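Local coordinates for putative mannose-1-phosphate guanylyl transferase (Thermus thermophilus, PDB 2CU2), which probably transfers a guanylyl group from GTP to mannose 1-phosphate, forming GDP-mannose, at residues E145-Y150 with V167-Y172. Sequence-based numbering, arbitrary orientation.
Sequences ETEYGY and VEKPSY
Tyr150 and Val167 pair their backbones through two hydrogen bonds, which fix the tight end of this contact. Tyr150 N reaches Val167 O at 3.0 Å, and Val167 N returns a bond of the same length to Tyr150 O; together they define an antiparallel hydrogen-bonded pair. Both side chains leave on one face of the sheet, where Val167 CG2 packs 3.3 Å from Tyr150 CB. The valine torsion accounts for which methyl does the touching: with CG1 anti to the carbonyl carbon (chi1 -68°), CG2 falls between the backbone N and the carbonyl carbon, facing Tyr150. Farther out, the Tyr150 and Pro170 side chains cross at about a right angle, with Tyr150 CE1 3.8 Å from Pro170 CD. Helix 172-180 covers this patch with Ala175 and Tyr178. The phenol is held at its far end, since Tyr150 OH donates to Glu145 O at 2.6 Å, in the carbonyl plane and on a lone pair, while Trp185 also hydrogen-bonds to that hydroxyl.

In the topology of the nucleotidyltransferase domain, a GT-A-type fold, the pair closes the open end of the hairpin formed by strands 150-157 and 160-167. Beyond it the incoming and outgoing chains remain together without regular pairing: Lys169 CA makes a CA-H...O contact of 3.1 Å with Tyr148 O, and Thr146 CG2 rests 3.5 Å from Tyr172 N, at the start of the helix whose N-cap is Ser171, its OG bonded to Glu174 N.

The solvent side is looser, and its main side-chain link is a salt bridge. Glu147, bent at chi2 (-52°), brings OE1 within 2.6 Å of NZ on the exposed Lys169, whose chain crosses it obliquely. The ammonium approaches the carboxylate from the syn side, 26° out of plane; Arg324 adds a weak, long ion pair to the same oxygen.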
ATOM      1  N   GLU A 145      12.168  23.670  12.899  1.00 30.22           N
ATOM      2  CA  GLU A 145      11.738  22.387  13.441  1.00 32.29           C
ATOM      3  C   GLU A 145      11.284  22.557  14.887  1.00 33.02           C
ATOM      4  O   GLU A 145      12.022  23.085  15.721  1.00 32.52           O
ATOM      5  CB  GLU A 145      12.879  21.368  13.363  1.00 33.16           C
ATOM      6  CG  GLU A 145      12.486  19.975  13.832  1.00 35.65           C
ATOM      7  CD  GLU A 145      11.215  19.484  13.174  1.00 36.55           C
ATOM      8  OE1 GLU A 145      11.233  19.240  11.946  1.00 36.54           O
ATOM      9  OE2 GLU A 145      10.197  19.349  13.879  1.00 36.25           O
ATOM     10  N   THR A 146      10.069  22.106  15.175  1.00 33.41           N
ATOM     11  CA  THR A 146       9.498  22.225  16.515  1.00 34.96           C
ATOM     12  C   THR A 146       9.766  21.026  17.427  1.00 36.59           C
ATOM     13  O   THR A 146       9.540  21.106  18.633  1.00 36.80           O
ATOM     14  CB  THR A 146       7.975  22.431  16.441  1.00 34.59           C
ATOM     15  OG1 THR A 146       7.360  21.254  15.901  1.00 35.53           O
ATOM     16  CG2 THR A 146       7.648  23.619  15.544  1.00 33.43           C
ATOM     17  N   GLU A 147      10.250  19.923  16.865  1.00 35.10           N
ATOM     18  CA  GLU A 147      10.515  18.732  17.664  1.00 37.30           C
ATOM     19  C   GLU A 147      11.947  18.616  18.160  1.00 36.78           C
ATOM     20  O   GLU A 147      12.279  17.702  18.913  1.00 38.21           O
ATOM     21  CB  GLU A 147      10.150  17.471  16.878  1.00 38.67           C
ATOM     22  CG  GLU A 147       8.657  17.267  16.719  1.00 41.63           C
ATOM     23  CD  GLU A 147       7.923  17.332  18.049  1.00 44.67           C
ATOM     24  OE1 GLU A 147       8.307  16.601  18.987  1.00 47.75           O
ATOM     25  OE2 GLU A 147       6.960  18.113  18.155  1.00 45.43           O
ATOM     26  N   TYR A 148      12.803  19.539  17.740  1.00 34.45           N
ATOM     27  CA  TYR A 148      14.195  19.498  18.169  1.00 31.67           C
ATOM     28  C   TYR A 148      14.455  20.444  19.326  1.00 30.88           C
ATOM     29  O   TYR A 148      13.666  21.352  19.613  1.00 31.66           O
ATOM     30  CB  TYR A 148      15.133  19.909  17.034  1.00 32.15           C
ATOM     31  CG  TYR A 148      15.162  18.995  15.839  1.00 33.38           C
ATOM     32  CD1 TYR A 148      14.548  17.746  15.870  1.00 35.25           C
ATOM     33  CD2 TYR A 148      15.852  19.366  14.682  1.00 34.33           C
ATOM     34  CE1 TYR A 148      14.618  16.881  14.775  1.00 33.69           C
ATOM     35  CE2 TYR A 148      15.931  18.510  13.585  1.00 35.04           C
ATOM     36  CZ  TYR A 148      15.312  17.272  13.641  1.00 34.22           C
ATOM     37  OH  TYR A 148      15.392  16.424  12.566  1.00 36.78           O
ATOM     38  N   GLY A 149      15.574  20.208  19.993  1.00 29.41           N
ATOM     39  CA  GLY A 149      15.997  21.085  21.060  1.00 27.58           C
ATOM     40  C   GLY A 149      16.987  22.011  20.375  1.00 27.58           C
ATOM     41  O   GLY A 149      17.586  21.637  19.361  1.00 28.05           O
ATOM     42  N   TYR A 150      17.153  23.216  20.901  1.00 27.22           N
ATOM     43  CA  TYR A 150      18.086  24.180  20.334  1.00 30.24           C
ATOM     44  C   TYR A 150      19.104  24.587  21.390  1.00 31.67           C
ATOM     45  O   TYR A 150      18.898  24.348  22.579  1.00 31.85           O
ATOM     46  CB  TYR A 150      17.342  25.427  19.840  1.00 28.80           C
ATOM     47  CG  TYR A 150      16.470  25.195  18.620  1.00 28.25           C
ATOM     48  CD1 TYR A 150      15.362  24.347  18.678  1.00 27.37           C
ATOM     49  CD2 TYR A 150      16.752  25.830  17.407  1.00 27.12           C
ATOM     50  CE1 TYR A 150      14.560  24.136  17.562  1.00 27.13           C
ATOM     51  CE2 TYR A 150      15.952  25.629  16.284  1.00 27.26           C
ATOM     52  CZ  TYR A 150      14.864  24.777  16.372  1.00 26.17           C
ATOM     53  OH  TYR A 150      14.095  24.540  15.269  1.00 28.90           O
ATOM     54  N   VAL A 167      17.382  25.096  25.083  1.00 47.61           N
ATOM     55  CA  VAL A 167      15.935  25.256  25.056  1.00 49.18           C
ATOM     56  C   VAL A 167      15.259  24.020  24.462  1.00 50.54           C
ATOM     57  O   VAL A 167      15.685  23.464  23.457  1.00 49.95           O
ATOM     58  CB  VAL A 167      15.600  26.491  24.216  1.00 50.00           C
ATOM     59  CG1 VAL A 167      16.074  27.756  24.929  1.00 50.12           C
ATOM     60  CG2 VAL A 167      16.279  26.401  22.860  1.00 49.62           C
ATOM     61  N   GLU A 168      14.200  23.562  25.152  1.00 52.51           N
ATOM     62  CA  GLU A 168      13.455  22.421  24.636  1.00 55.12           C
ATOM     63  C   GLU A 168      12.621  22.810  23.412  1.00 54.44           C
ATOM     64  O   GLU A 168      12.500  23.972  23.043  1.00 56.47           O
ATOM     65  CB  GLU A 168      12.565  21.877  25.756  1.00 59.96           C
ATOM     66  CG  GLU A 168      13.098  20.557  26.320  1.00 65.12           C
ATOM     67  CD  GLU A 168      12.717  20.432  27.777  1.00 68.54           C
ATOM     68  OE1 GLU A 168      13.188  19.509  28.425  1.00 70.93           O
ATOM     69  OE2 GLU A 168      11.941  21.259  28.252  1.00 70.25           O
ATOM     70  N   LYS A 169      12.074  21.778  22.748  1.00 53.17           N
ATOM     71  CA  LYS A 169      11.330  22.014  21.517  1.00 52.58           C
ATOM     72  C   LYS A 169      10.310  23.143  21.679  1.00 50.22           C
ATOM     73  O   LYS A 169       9.477  23.149  22.577  1.00 51.53           O
ATOM     74  CB  LYS A 169      10.630  20.710  21.141  1.00 54.97           C
ATOM     75  CG  LYS A 169      10.774  19.648  22.233  1.00 57.52           C
ATOM     76  CD  LYS A 169      10.323  18.267  21.759  1.00 60.16           C
ATOM     77  CE  LYS A 169       9.040  17.800  22.452  1.00 62.68           C
ATOM     78  NZ  LYS A 169       8.086  17.323  21.452  1.00 64.85           N
ATOM     79  N   PRO A 170      10.429  24.148  20.791  1.00 46.44           N
ATOM     80  CA  PRO A 170       9.581  25.324  20.823  1.00 43.24           C
ATOM     81  C   PRO A 170       8.363  25.176  19.910  1.00 39.37           C
ATOM     82  O   PRO A 170       8.129  24.147  19.286  1.00 37.46           O
ATOM     83  CB  PRO A 170      10.443  26.470  20.310  1.00 44.60           C
ATOM     84  CG  PRO A 170      11.248  25.806  19.190  1.00 46.04           C
ATOM     85  CD  PRO A 170      11.398  24.297  19.718  1.00 46.44           C
ATOM     86  N   SER A 171       7.552  26.244  19.882  1.00 35.84           N
ATOM     87  CA  SER A 171       6.442  26.280  18.941  1.00 33.66           C
ATOM     88  C   SER A 171       6.925  26.701  17.555  1.00 32.03           C
ATOM     89  O   SER A 171       8.081  27.041  17.351  1.00 31.78           O
ATOM     90  CB  SER A 171       5.418  27.293  19.456  1.00 33.67           C
ATOM     91  OG  SER A 171       5.898  28.615  19.207  1.00 32.73           O
ATOM     92  N   TYR A 172       6.060  26.631  16.517  1.00 32.68           N
ATOM     93  CA  TYR A 172       6.555  26.984  15.181  1.00 32.14           C
ATOM     94  C   TYR A 172       7.159  28.401  15.162  1.00 31.09           C
ATOM     95  O   TYR A 172       8.264  28.637  14.695  1.00 33.23           O
ATOM     96  CB  TYR A 172       5.432  26.841  14.136  1.00 33.84           C
ATOM     97  CG  TYR A 172       5.959  27.067  12.748  1.00 34.93           C
ATOM     98  CD1 TYR A 172       6.419  25.993  11.983  1.00 35.28           C
ATOM     99  CD2 TYR A 172       5.906  28.337  12.171  1.00 34.33           C
ATOM    100  CE1 TYR A 172       6.829  26.189  10.667  1.00 34.10           C
ATOM    101  CE2 TYR A 172       6.325  28.539  10.860  1.00 35.09           C
ATOM    102  CZ  TYR A 172       6.799  27.474  10.113  1.00 36.18           C
ATOM    103  OH  TYR A 172       7.228  27.666   8.810  1.00 37.51           O
TER